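Local coordinates for putative lipoprotein (Parabacteroides distasonis, PDB 4FVS) that is of unknown function but, with its YmcC-like, LolA/LolB-related fold and exported nature, probably binds lipid or another hydrophobic ligand, at residues A[4-9]-A[68-73]; A[25-30]-A[54-59]; A[80-85]-A[164-169]; A[90-95]-A[125-130]. One frame throughout, in Å; residues are numbered along the deposited sequence.

Contact 1 (A[4-9]-A[68-73]); sequences CTFFFP and AYCQNG
A disulfide pins the N-terminal arm to the end of a long strand: Cys4 SG and Cys70 SG are 2.0 Å apart, with a torsion of -83° about the S-S bond, close to the 90° magnitude such a bridge prefers. Cys4 holds its sulfur anti to the backbone N (chi1 -172°), which sends SG across to Cys70 and brings it near the backbone of Gly73. Past the bridge the arm runs roughly antiparallel to 68-73 but shares no hydrogen bond with it, so the side chains of the arm, packed on side chains and backbone of 68-70, make the rest of the contact. Phe6 reaches over with the far end of its ring: CZ meets Ala68 O at the ring edge, 3.6 Å away, while CD1 lies 3.8 Å from Cys70 SG in an oblique sulfur-aromatic contact. Phe8 CD2 rests on the Ala68 methyl, 3.7 Å from CB. An alanine in place of Phe6 would remove the ring, and the stretch between disulfide and Phe8 would probably lose most of its grip on Ala68 and Cys70. Around the pair, Phe75 of strand 74-78 meets the Phe6 ring edge-to-face, Gln45 and Val47 of strand 44-54 touch that same ring, and Trp16 of strand 15-22 meets Phe8 edge-to-face.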
loop_
_atom_site.group_PDB
_atom_site.type_symbol
_atom_site.label_atom_id
_atom_site.label_comp_id
_atom_site.label_asym_id
_atom_site.label_seq_id
_atom_site.Cartn_x
_atom_site.Cartn_y
_atom_site.Cartn_z
ATOM N N CYS A 4 -19.791 1.622 -5.931
ATOM C CA CYS A 4 -18.352 1.358 -5.904
ATOM C C CYS A 4 -17.830 1.609 -4.489
ATOM O O CYS A 4 -17.867 2.748 -4.010
ATOM C CB CYS A 4 -17.608 2.203 -6.942
ATOM S SG CYS A 4 -15.846 1.785 -7.141
ATOM N N THR A 5 -17.379 0.526 -3.809
ATOM C CA THR A 5 -16.773 0.566 -2.475
ATOM C C THR A 5 -15.360 1.137 -2.626
ATOM O O THR A 5 -14.574 0.645 -3.445
ATOM C CB THR A 5 -16.786 -0.814 -1.827
ATOM O OG1 THR A 5 -18.093 -1.366 -1.920
ATOM C CG2 THR A 5 -16.350 -0.786 -0.383
ATOM N N PHE A 6 -15.068 2.212 -1.873
ATOM C CA PHE A 6 -13.809 2.933 -1.917
ATOM C C PHE A 6 -12.891 2.436 -0.796
ATOM O O PHE A 6 -13.156 2.691 0.378
ATOM C CB PHE A 6 -14.095 4.438 -1.799
ATOM C CG PHE A 6 -13.115 5.327 -2.514
ATOM C CD1 PHE A 6 -13.285 5.633 -3.852
ATOM C CD2 PHE A 6 -12.043 5.899 -1.835
ATOM C CE1 PHE A 6 -12.384 6.471 -4.508
ATOM C CE2 PHE A 6 -11.143 6.736 -2.494
ATOM C CZ PHE A 6 -11.320 7.015 -3.822
ATOM N N PHE A 7 -11.816 1.709 -1.154
ATOM C CA PHE A 7 -10.889 1.167 -0.165
ATOM C C PHE A 7 -9.756 2.173 0.122
ATOM O O PHE A 7 -8.576 1.865 -0.055
ATOM C CB PHE A 7 -10.343 -0.193 -0.619
ATOM C CG PHE A 7 -11.428 -1.235 -0.706
ATOM C CD1 PHE A 7 -11.986 -1.777 0.445
ATOM C CD2 PHE A 7 -11.916 -1.650 -1.939
ATOM C CE1 PHE A 7 -12.995 -2.728 0.367
ATOM C CE2 PHE A 7 -12.932 -2.598 -2.014
ATOM C CZ PHE A 7 -13.463 -3.135 -0.856
ATOM N N PHE A 8 -10.132 3.373 0.590
ATOM C CA PHE A 8 -9.228 4.464 0.925
ATOM C C PHE A 8 -10.019 5.600 1.550
ATOM O O PHE A 8 -11.182 5.737 1.181
ATOM C CB PHE A 8 -8.514 4.934 -0.350
ATOM C CG PHE A 8 -7.248 5.739 -0.165
ATOM C CD1 PHE A 8 -6.066 5.127 0.248
ATOM C CD2 PHE A 8 -7.222 7.094 -0.461
ATOM C CE1 PHE A 8 -4.901 5.866 0.409
ATOM C CE2 PHE A 8 -6.047 7.828 -0.318
ATOM C CZ PHE A 8 -4.892 7.206 0.109
ATOM N N PRO A 9 -9.460 6.443 2.468
ATOM C CA PRO A 9 -10.252 7.558 3.019
ATOM C C PRO A 9 -10.737 8.476 1.901
ATOM O O PRO A 9 -10.014 8.686 0.926
ATOM C CB PRO A 9 -9.266 8.252 3.956
ATOM C CG PRO A 9 -8.319 7.207 4.324
ATOM C CD PRO A 9 -8.111 6.434 3.066
ATOM N N ALA A 68 -6.234 7.790 -5.610
ATOM C CA ALA A 68 -7.155 6.660 -5.505
ATOM C C ALA A 68 -8.416 7.001 -6.246
ATOM O O ALA A 68 -8.862 8.150 -6.171
ATOM C CB ALA A 68 -7.468 6.342 -4.047
ATOM N N TYR A 69 -8.993 6.040 -6.982
ATOM C CA TYR A 69 -10.225 6.345 -7.707
ATOM C C TYR A 69 -11.101 5.122 -7.968
ATOM O O TYR A 69 -10.637 3.987 -7.929
ATOM C CB TYR A 69 -9.920 7.046 -9.056
ATOM C CG TYR A 69 -9.012 6.257 -9.965
ATOM C CD1 TYR A 69 -9.527 5.301 -10.837
ATOM C CD2 TYR A 69 -7.641 6.492 -9.987
ATOM C CE1 TYR A 69 -8.696 4.567 -11.680
ATOM C CE2 TYR A 69 -6.798 5.765 -10.826
ATOM C CZ TYR A 69 -7.330 4.789 -11.661
ATOM O OH TYR A 69 -6.522 4.053 -12.500
ATOM N N CYS A 70 -12.387 5.408 -8.224
ATOM C CA CYS A 70 -13.440 4.510 -8.680
ATOM C C CYS A 70 -13.735 4.826 -10.135
ATOM O O CYS A 70 -13.934 5.994 -10.479
ATOM C CB CYS A 70 -14.702 4.626 -7.828
ATOM S SG CYS A 70 -14.805 3.421 -6.481
ATOM N N GLN A 71 -13.749 3.811 -10.990
ATOM C CA GLN A 71 -14.092 3.959 -12.394
ATOM C C GLN A 71 -14.950 2.825 -12.737
ATOM O O GLN A 71 -14.497 1.686 -12.725
ATOM C CB GLN A 71 -12.869 4.034 -13.333
ATOM C CG GLN A 71 -12.123 5.367 -13.353
ATOM C CD GLN A 71 -12.266 6.091 -14.664
ATOM O OE1 GLN A 71 -13.376 6.287 -15.178
ATOM N NE2 GLN A 71 -11.141 6.539 -15.214
ATOM N N ASN A 72 -16.215 3.123 -12.948
ATOM C CA ASN A 72 -17.258 2.212 -13.400
ATOM C C ASN A 72 -17.323 0.929 -12.549
ATOM O O ASN A 72 -17.280 -0.188 -13.074
ATOM C CB ASN A 72 -17.076 1.875 -14.892
ATOM C CG ASN A 72 -17.092 3.091 -15.783
ATOM O OD1 ASN A 72 -17.832 4.065 -15.559
ATOM N ND2 ASN A 72 -16.265 3.061 -16.813
ATOM N N GLY A 73 -17.452 1.126 -11.245
ATOM C CA GLY A 73 -17.641 0.047 -10.289
ATOM C C GLY A 73 -16.413 -0.635 -9.741
ATOM O O GLY A 73 -16.553 -1.480 -8.855
#

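Contact 2 (A[25-30]-A[54-59])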
loop_
_atom_site.group_PDB
_atom_site.type_symbol
_atom_site.label_atom_id
_atom_site.label_comp_id
_atom_site.label_asym_id
_atom_site.label_seq_id
_atom_site.Cartn_x
_atom_site.Cartn_y
_atom_site.Cartn_z
ATOM N N GLY A 25 9.212 -6.115 16.543
ATOM C CA GLY A 25 8.251 -5.118 16.988
ATOM C C GLY A 25 8.806 -3.726 17.206
ATOM O O GLY A 25 8.131 -2.891 17.806
ATOM N N ASN A 26 10.023 -3.455 16.721
ATOM C CA ASN A 26 10.636 -2.136 16.859
ATOM C C ASN A 26 10.200 -1.213 15.750
ATOM O O ASN A 26 10.247 -1.596 14.573
ATOM C CB ASN A 26 12.162 -2.218 16.848
ATOM C CG ASN A 26 12.757 -3.057 17.904
ATOM O OD1 ASN A 26 13.519 -3.985 17.600
ATOM N ND2 ASN A 26 12.423 -2.736 19.151
ATOM N N LEU A 27 9.851 0.032 16.116
ATOM C CA LEU A 27 9.412 1.048 15.169
ATOM C C LEU A 27 10.531 1.368 14.205
ATOM O O LEU A 27 11.672 1.589 14.613
ATOM C CB LEU A 27 8.928 2.308 15.902
ATOM C CG LEU A 27 8.352 3.422 15.035
ATOM C CD1 LEU A 27 7.049 3.007 14.350
ATOM C CD2 LEU A 27 8.145 4.658 15.836
ATOM N N GLN A 28 10.199 1.337 12.923
ATOM C CA GLN A 28 11.113 1.602 11.820
ATOM C C GLN A 28 10.742 2.905 11.092
ATOM O O GLN A 28 11.635 3.671 10.712
ATOM C CB GLN A 28 11.100 0.415 10.817
ATOM C CG GLN A 28 11.616 -0.924 11.369
ATOM C CD GLN A 28 13.116 -0.953 11.507
ATOM O OE1 GLN A 28 13.672 -0.912 12.620
ATOM N NE2 GLN A 28 13.796 -1.010 10.369
ATOM N N SER A 29 9.424 3.129 10.871
ATOM C CA SER A 29 8.917 4.274 10.134
ATOM C C SER A 29 7.518 4.685 10.578
ATOM O O SER A 29 6.698 3.861 10.976
ATOM C CB SER A 29 8.899 3.964 8.631
ATOM O OG SER A 29 8.107 2.835 8.270
ATOM N N VAL A 30 7.253 5.981 10.473
ATOM C CA VAL A 30 5.950 6.600 10.735
ATOM C C VAL A 30 5.421 7.116 9.381
ATOM O O VAL A 30 6.139 7.821 8.663
ATOM C CB VAL A 30 6.018 7.700 11.813
ATOM C CG1 VAL A 30 4.636 8.284 12.090
ATOM C CG2 VAL A 30 6.647 7.156 13.095
ATOM N N THR A 54 8.344 9.541 7.919
ATOM C CA THR A 54 9.382 10.014 8.837
ATOM C C THR A 54 9.956 8.841 9.572
ATOM O O THR A 54 9.269 7.830 9.712
ATOM C CB THR A 54 8.839 11.057 9.829
ATOM O OG1 THR A 54 7.736 10.504 10.548
ATOM C CG2 THR A 54 8.452 12.375 9.164
ATOM N N ASN A 55 11.186 8.941 10.060
ATOM C CA ASN A 55 11.710 7.828 10.839
ATOM C C ASN A 55 11.348 8.101 12.330
ATOM O O ASN A 55 10.755 9.149 12.630
ATOM C CB ASN A 55 13.212 7.566 10.578
ATOM C CG ASN A 55 14.072 8.773 10.628
ATOM O OD1 ASN A 55 14.095 9.515 11.622
ATOM N ND2 ASN A 55 14.809 8.975 9.552
ATOM N N PRO A 56 11.588 7.151 13.256
ATOM C CA PRO A 56 11.136 7.340 14.643
ATOM C C PRO A 56 11.564 8.648 15.325
ATOM O O PRO A 56 10.810 9.122 16.186
ATOM C CB PRO A 56 11.773 6.156 15.356
ATOM C CG PRO A 56 11.787 5.099 14.320
ATOM C CD PRO A 56 12.210 5.819 13.095
ATOM N N SER A 57 12.737 9.231 14.958
ATOM C CA SER A 57 13.208 10.511 15.545
ATOM C C SER A 57 12.351 11.679 15.065
ATOM O O SER A 57 12.255 12.666 15.778
ATOM C CB SER A 57 14.675 10.782 15.205
ATOM O OG SER A 57 14.914 10.901 13.808
ATOM N N GLY A 58 11.776 11.552 13.859
ATOM C CA GLY A 58 10.912 12.549 13.245
ATOM C C GLY A 58 11.424 13.153 11.954
ATOM O O GLY A 58 10.703 13.929 11.335
ATOM N N THR A 59 12.667 12.837 11.540
ATOM C CA THR A 59 13.253 13.366 10.304
ATOM C C THR A 59 12.521 12.761 9.075
ATOM O O THR A 59 12.161 11.594 9.095
ATOM C CB THR A 59 14.760 13.102 10.256
ATOM O OG1 THR A 59 15.005 11.728 10.550
ATOM C CG2 THR A 59 15.541 13.945 11.222
#
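Leu27 sets CG anti to its backbone N (chi1 -176°), which puts CG against the ring of Pro56, and Thr54 tucks OG1 between its own N and carbonyl carbon (chi1 57°), which puts the hydroxyl beside Val30. Leu27 CG comes 3.9 Å from Pro56 CG, the two side chains sliding past each other in opposite directions, with the CD2 branch also against the proline ring. Thr54 OG1 lies 3.5 Å from Val30 CB, on the side of the strand pair that both residues face. Beneath them the backbones form one antiparallel hydrogen-bonded pair: Val30 N donates to Thr54 O at 2.8 Å, nearly straight, and Thr54 N returns a bond of 2.9 Å to Val30 O.

Beyond this pair the chain 54-59 leaves the strand through a type I turn from Asn55 to Gly58, and Pro56 folds back over the backbone of 27-28, its CD 3.3 Å from Gln28 O. The turn is fastened from within by the side chain of Asn55. Its OD1 accepts from Ser57 OG at 2.7 Å, almost in line with the carbonyl, and from Thr59 OG1 at 2.6 Å, which comes in at a much steeper angle (101° at the oxygen).

On the other edge of strand 27-41, Gln28 and Ser29 both face Gly20 of strand 15-22 in a classic beta bulge. Val30 touches Val17 of that strand, Leu27 lies on Lys19 and Tyr21, and helix 86-89 adds Pro86 against Gln28 and Val89 against Ser29.

Contact 3 (A[80-85]-A[164-169])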
loop_
_atom_site.group_PDB
_atom_site.type_symbol
_atom_site.label_atom_id
_atom_site.label_comp_id
_atom_site.label_asym_id
_atom_site.label_seq_id
_atom_site.Cartn_x
_atom_site.Cartn_y
_atom_site.Cartn_z
ATOM N N LYS A 80 2.381 2.087 -5.348
ATOM C CA LYS A 80 3.453 2.462 -4.408
ATOM C C LYS A 80 2.986 2.280 -2.949
ATOM O O LYS A 80 3.825 2.099 -2.050
ATOM C CB LYS A 80 3.993 3.907 -4.648
ATOM C CG LYS A 80 3.018 5.060 -4.457
ATOM C CD LYS A 80 3.740 6.362 -4.577
ATOM C CE LYS A 80 2.839 7.519 -4.827
ATOM N NZ LYS A 80 3.632 8.727 -5.198
ATOM N N GLU A 81 1.652 2.288 -2.730
ATOM C CA GLU A 81 1.026 2.059 -1.417
ATOM C C GLU A 81 1.345 0.620 -0.900
ATOM O O GLU A 81 1.417 0.399 0.312
ATOM C CB GLU A 81 -0.486 2.285 -1.526
ATOM C CG GLU A 81 -1.254 2.309 -0.217
ATOM C CD GLU A 81 -1.096 3.463 0.756
ATOM O OE1 GLU A 81 -0.034 4.133 0.744
ATOM O OE2 GLU A 81 -2.024 3.650 1.582
ATOM N N THR A 82 1.575 -0.329 -1.833
ATOM C CA THR A 82 1.931 -1.727 -1.558
ATOM C C THR A 82 3.363 -1.770 -0.923
ATOM O O THR A 82 3.640 -2.699 -0.143
ATOM C CB THR A 82 1.783 -2.588 -2.876
ATOM O OG1 THR A 82 0.397 -2.724 -3.188
ATOM C CG2 THR A 82 2.350 -3.985 -2.756
ATOM N N LEU A 83 4.230 -0.757 -1.230
ATOM C CA LEU A 83 5.624 -0.676 -0.776
ATOM C C LEU A 83 5.796 0.249 0.439
ATOM O O LEU A 83 6.924 0.618 0.769
ATOM C CB LEU A 83 6.553 -0.230 -1.909
ATOM C CG LEU A 83 6.454 -0.999 -3.252
ATOM C CD1 LEU A 83 7.305 -0.361 -4.267
ATOM C CD2 LEU A 83 6.858 -2.447 -3.106
ATOM N N SER A 84 4.680 0.578 1.129
ATOM C CA SER A 84 4.608 1.353 2.381
ATOM C C SER A 84 5.101 0.516 3.562
ATOM O O SER A 84 4.316 0.239 4.490
ATOM C CB SER A 84 3.167 1.787 2.661
ATOM O OG SER A 84 2.579 2.532 1.612
ATOM N N TYR A 85 6.355 0.018 3.500
ATOM C CA TYR A 85 6.818 -0.837 4.588
ATOM C C TYR A 85 8.290 -0.633 4.806
ATOM O O TYR A 85 8.976 -0.247 3.857
ATOM C CB TYR A 85 6.479 -2.320 4.354
ATOM C CG TYR A 85 7.017 -2.937 3.078
ATOM C CD1 TYR A 85 8.304 -3.480 3.032
ATOM C CD2 TYR A 85 6.196 -3.112 1.967
ATOM C CE1 TYR A 85 8.785 -4.104 1.890
ATOM C CE2 TYR A 85 6.658 -3.770 0.825
ATOM C CZ TYR A 85 7.953 -4.267 0.795
ATOM O OH TYR A 85 8.430 -4.929 -0.304
ATOM N N VAL A 164 -5.430 -10.125 1.251
ATOM C CA VAL A 164 -4.877 -10.403 -0.076
ATOM C C VAL A 164 -3.374 -10.638 0.026
ATOM O O VAL A 164 -2.683 -9.918 0.751
ATOM C CB VAL A 164 -5.213 -9.220 -1.033
ATOM C CG1 VAL A 164 -4.353 -9.245 -2.283
ATOM C CG2 VAL A 164 -6.691 -9.214 -1.416
ATOM N N LYS A 165 -2.888 -11.671 -0.665
ATOM C CA LYS A 165 -1.473 -12.050 -0.742
ATOM C C LYS A 165 -0.915 -11.603 -2.086
ATOM O O LYS A 165 -1.656 -11.570 -3.067
ATOM C CB LYS A 165 -1.302 -13.585 -0.556
ATOM C CG LYS A 165 0.141 -14.099 -0.630
ATOM C CD LYS A 165 0.215 -15.612 -0.471
ATOM C CE LYS A 165 1.559 -16.199 -0.848
ATOM N NZ LYS A 165 1.631 -17.643 -0.506
ATOM N N TYR A 166 0.379 -11.274 -2.140
ATOM C CA TYR A 166 1.093 -10.908 -3.378
ATOM C C TYR A 166 2.508 -11.472 -3.296
ATOM O O TYR A 166 3.017 -11.647 -2.195
ATOM C CB TYR A 166 1.114 -9.375 -3.607
ATOM C CG TYR A 166 1.931 -8.623 -2.563
ATOM C CD1 TYR A 166 3.323 -8.507 -2.682
ATOM C CD2 TYR A 166 1.328 -8.085 -1.425
ATOM C CE1 TYR A 166 4.096 -7.933 -1.668
ATOM C CE2 TYR A 166 2.092 -7.481 -0.415
ATOM C CZ TYR A 166 3.476 -7.418 -0.536
ATOM O OH TYR A 166 4.244 -6.866 0.463
ATOM N N ASN A 167 3.134 -11.752 -4.436
ATOM C CA ASN A 167 4.541 -12.143 -4.519
ATOM C C ASN A 167 5.333 -10.928 -4.960
ATOM O O ASN A 167 4.818 -10.097 -5.724
ATOM C CB ASN A 167 4.775 -13.320 -5.459
ATOM C CG ASN A 167 4.315 -14.664 -4.967
ATOM O OD1 ASN A 167 4.246 -14.963 -3.787
ATOM N ND2 ASN A 167 4.088 -15.541 -5.893
ATOM N N ILE A 168 6.556 -10.791 -4.466
ATOM C CA ILE A 168 7.427 -9.671 -4.839
ATOM C C ILE A 168 8.779 -10.234 -5.296
ATOM O O ILE A 168 9.219 -11.295 -4.847
ATOM C CB ILE A 168 7.577 -8.584 -3.709
ATOM C CG1 ILE A 168 8.361 -7.343 -4.196
ATOM C CG2 ILE A 168 8.153 -9.132 -2.398
ATOM C CD1 ILE A 168 7.879 -6.089 -3.646
ATOM N N ALA A 169 9.392 -9.526 -6.238
ATOM C CA ALA A 169 10.715 -9.807 -6.782
ATOM C C ALA A 169 11.401 -8.481 -7.000
ATOM O O ALA A 169 10.797 -7.606 -7.609
ATOM C CB ALA A 169 10.611 -10.617 -8.062
#
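Thr82 lays its methyl over the ring of Tyr166: CG2 stands 4.2 Å from the ring centroid and only 10° off the normal, a CH-pi contact centred on the face. The nearest CA atoms, Thr82 CA and Tyr166 CA, are 9.4 Å apart, so side chains alone span the gap, and no hydrogen bond crosses it. From the strand, Ile168 carries CG1 anti to its backbone N (chi1 -173°), which extends CD1 toward the loop and into two partners, Leu83 CD2 at 3.8 Å and Tyr85 OH at 3.6 Å. The two tyrosines cross obliquely, with Tyr166 OH 3.9 Å from Tyr85 CE2. Behind these groups the loop is braced by its own bonds: Leu83 N donates to Lys80 O, and Ser84 OG to Glu81 O at 2.8 Å, tilted 34° from that carbonyl's plane. Ser84 OG is also hydrogen-bonded to Tyr53 OH, and Gln198 of strand 192-200 touches both tyrosines. Segment 80-85 thus packs against strand 157-171 near the centre of the chain, and Tyr85 takes the N-cap position of helix 86-89. A curved antiparallel sheet with a loop and short helix against its inner side is consistent with the LolA/LolB clan, whose known lipoprotein carriers hold lipid in a hydrophobic cavity.

Contact 4 (A[90-95]-A[125-130])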
loop_
_atom_site.group_PDB
_atom_site.type_symbol
_atom_site.label_atom_id
_atom_site.label_comp_id
_atom_site.label_asym_id
_atom_site.label_seq_id
_atom_site.Cartn_x
_atom_site.Cartn_y
_atom_site.Cartn_z
ATOM N N SER A 90 13.031 2.302 4.432
ATOM C CA SER A 90 14.360 2.484 5.050
ATOM C C SER A 90 15.405 2.843 3.965
ATOM O O SER A 90 16.255 3.731 4.152
ATOM C CB SER A 90 14.781 1.231 5.821
ATOM O OG SER A 90 14.832 0.072 4.999
ATOM N N GLU A 91 15.283 2.176 2.805
ATOM C CA GLU A 91 16.097 2.400 1.615
ATOM C C GLU A 91 15.683 3.747 0.944
ATOM O O GLU A 91 15.643 3.831 -0.300
ATOM C CB GLU A 91 15.887 1.195 0.652
ATOM C CG GLU A 91 16.548 -0.096 1.092
ATOM C CD GLU A 91 18.057 -0.035 0.991
ATOM O OE1 GLU A 91 18.580 -0.342 -0.105
ATOM O OE2 GLU A 91 18.709 0.393 1.973
HETATM N N MSE A 92 15.338 4.793 1.753
HETATM C CA MSE A 92 14.794 5.990 1.149
HETATM C C MSE A 92 15.212 7.298 1.761
HETATM O O MSE A 92 15.338 7.462 2.982
HETATM C CB MSE A 92 13.275 5.965 1.202
HETATM C CG MSE A 92 12.639 5.377 0.009
HETATM SE SE MSE A 92 10.763 5.647 0.280
HETATM C CE MSE A 92 9.938 4.883 -1.275
ATOM N N ASN A 93 15.354 8.255 0.834
ATOM C CA ASN A 93 15.613 9.671 0.991
ATOM C C ASN A 93 14.543 10.383 0.152
ATOM O O ASN A 93 13.754 9.712 -0.516
ATOM C CB ASN A 93 17.050 10.033 0.624
ATOM C CG ASN A 93 17.390 9.882 -0.815
ATOM O OD1 ASN A 93 16.985 10.691 -1.639
ATOM N ND2 ASN A 93 18.200 8.884 -1.151
ATOM N N THR A 94 14.461 11.705 0.218
ATOM C CA THR A 94 13.379 12.437 -0.449
ATOM C C THR A 94 13.536 12.496 -1.978
ATOM O O THR A 94 12.555 12.812 -2.660
ATOM C CB THR A 94 13.238 13.828 0.132
ATOM O OG1 THR A 94 13.590 13.750 1.511
ATOM C CG2 THR A 94 11.811 14.347 0.011
ATOM N N ASN A 95 14.724 12.137 -2.513
ATOM C CA ASN A 95 14.969 12.093 -3.963
ATOM C C ASN A 95 14.457 10.794 -4.557
ATOM O O ASN A 95 14.333 10.683 -5.770
ATOM C CB ASN A 95 16.452 12.260 -4.287
ATOM C CG ASN A 95 17.021 13.587 -3.891
ATOM O OD1 ASN A 95 16.368 14.639 -4.019
ATOM N ND2 ASN A 95 18.269 13.552 -3.435
ATOM N N VAL A 125 6.928 -1.729 -10.918
ATOM C CA VAL A 125 7.337 -0.353 -10.785
ATOM C C VAL A 125 8.866 -0.248 -10.817
ATOM O O VAL A 125 9.577 -1.241 -10.963
ATOM C CB VAL A 125 6.742 0.265 -9.495
ATOM C CG1 VAL A 125 5.219 0.191 -9.521
ATOM C CG2 VAL A 125 7.321 -0.364 -8.222
ATOM N N LYS A 126 9.350 0.977 -10.728
ATOM C CA LYS A 126 10.756 1.238 -10.618
ATOM C C LYS A 126 10.973 2.258 -9.508
ATOM O O LYS A 126 10.346 3.325 -9.485
ATOM C CB LYS A 126 11.347 1.685 -11.933
ATOM C CG LYS A 126 12.803 1.290 -12.034
ATOM C CD LYS A 126 13.423 1.682 -13.314
ATOM C CE LYS A 126 12.811 0.963 -14.485
ATOM N NZ LYS A 126 13.257 -0.435 -14.685
ATOM N N ILE A 127 11.787 1.886 -8.539
ATOM C CA ILE A 127 12.134 2.810 -7.464
ATOM C C ILE A 127 13.510 3.390 -7.853
ATOM O O ILE A 127 14.416 2.635 -8.210
ATOM C CB ILE A 127 12.053 2.144 -6.081
ATOM C CG1 ILE A 127 12.482 3.088 -4.975
ATOM C CG2 ILE A 127 12.781 0.801 -6.015
ATOM C CD1 ILE A 127 11.920 2.680 -3.611
ATOM N N TYR A 128 13.614 4.718 -7.936
ATOM C CA TYR A 128 14.816 5.381 -8.436
ATOM C C TYR A 128 15.074 6.702 -7.739
ATOM O O TYR A 128 14.171 7.247 -7.116
ATOM C CB TYR A 128 14.655 5.639 -9.966
ATOM C CG TYR A 128 13.507 6.567 -10.333
ATOM C CD1 TYR A 128 12.210 6.085 -10.475
ATOM C CD2 TYR A 128 13.716 7.931 -10.518
ATOM C CE1 TYR A 128 11.144 6.940 -10.763
ATOM C CE2 TYR A 128 12.660 8.797 -10.817
ATOM C CZ TYR A 128 11.371 8.298 -10.930
ATOM O OH TYR A 128 10.330 9.154 -11.229
ATOM N N ASP A 129 16.274 7.267 -7.957
ATOM C CA ASP A 129 16.701 8.568 -7.463
ATOM C C ASP A 129 16.379 9.611 -8.544
ATOM O O ASP A 129 16.940 9.553 -9.631
ATOM C CB ASP A 129 18.215 8.501 -7.116
ATOM C CG ASP A 129 18.922 9.746 -6.569
ATOM O OD1 ASP A 129 18.362 10.857 -6.690
ATOM O OD2 ASP A 129 20.068 9.608 -6.073
ATOM N N LYS A 130 15.456 10.546 -8.255
ATOM C CA LYS A 130 15.022 11.644 -9.137
ATOM C C LYS A 130 16.201 12.432 -9.708
ATOM O O LYS A 130 16.139 12.870 -10.868
ATOM C CB LYS A 130 14.096 12.627 -8.378
ATOM C CG LYS A 130 12.641 12.142 -8.258
ATOM C CD LYS A 130 11.725 13.096 -7.473
ATOM C CE LYS A 130 11.631 12.761 -5.996
ATOM N NZ LYS A 130 10.569 13.547 -5.313
#
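Asn95 O takes the shortest polar bond of this contact, from Lys130 N at 2.7 Å and nearly straight at 170°. The same oxygen is lapped by the side chain of Lys130, whose CB and CG both pass close to it. Farther out the lysine chain bends at chi3 (-93°), turning NZ back toward Thr94 O for a weak hydrogen bond of 3.4 Å. Beside them Asn95 and Asp129 run side by side and point the same way, amide and carboxylate planes only 5° apart, with Asp129 OD1 3.4 Å from Asn95 CB. That OD1 is hydrogen-bonded to the backbone N of Lys131, and weakly to that of Asn132. At the other end selenomethionine Met92, its chain extended beyond CG, reaches over at a slant to Ile127 and brings CE to 3.8 Å from CD1. Ile98 also touches Met92, and Val96 touches Ile127. Between Met92 and Asn95 the chain turns at Asn93, whose OD1 accepts from Asn95 N at 2.8 Å. This is an Asx turn, and it leads the chain into the short strand 96-98, which pairs with the edge of strand 123-129 in an antiparallel arrangement consistent with the LolA/LolB clan.

In the fold
From the N terminus, the disulfide of contact 1 closes the first loop, joining the opening arm to the end of strand 60-71. Contact 2 lies within that loop, pairing the start of strand 27-41 with the exit of strand 44-54, on the opposite side of the chain's centre and about 30 Å away between centres. Contact 3 opens only after contact 1 has closed, and links the loop before helix 86-89 to strand 157-171, closing the longest loop of the four; contact 4 falls inside its span, joining the next loop to strand 123-129. Two direct touches connect them: Phe8 of contact 1 packs on Glu81 of segment 80-85, and Leu83 of contact 3 on Val125 of contact 4.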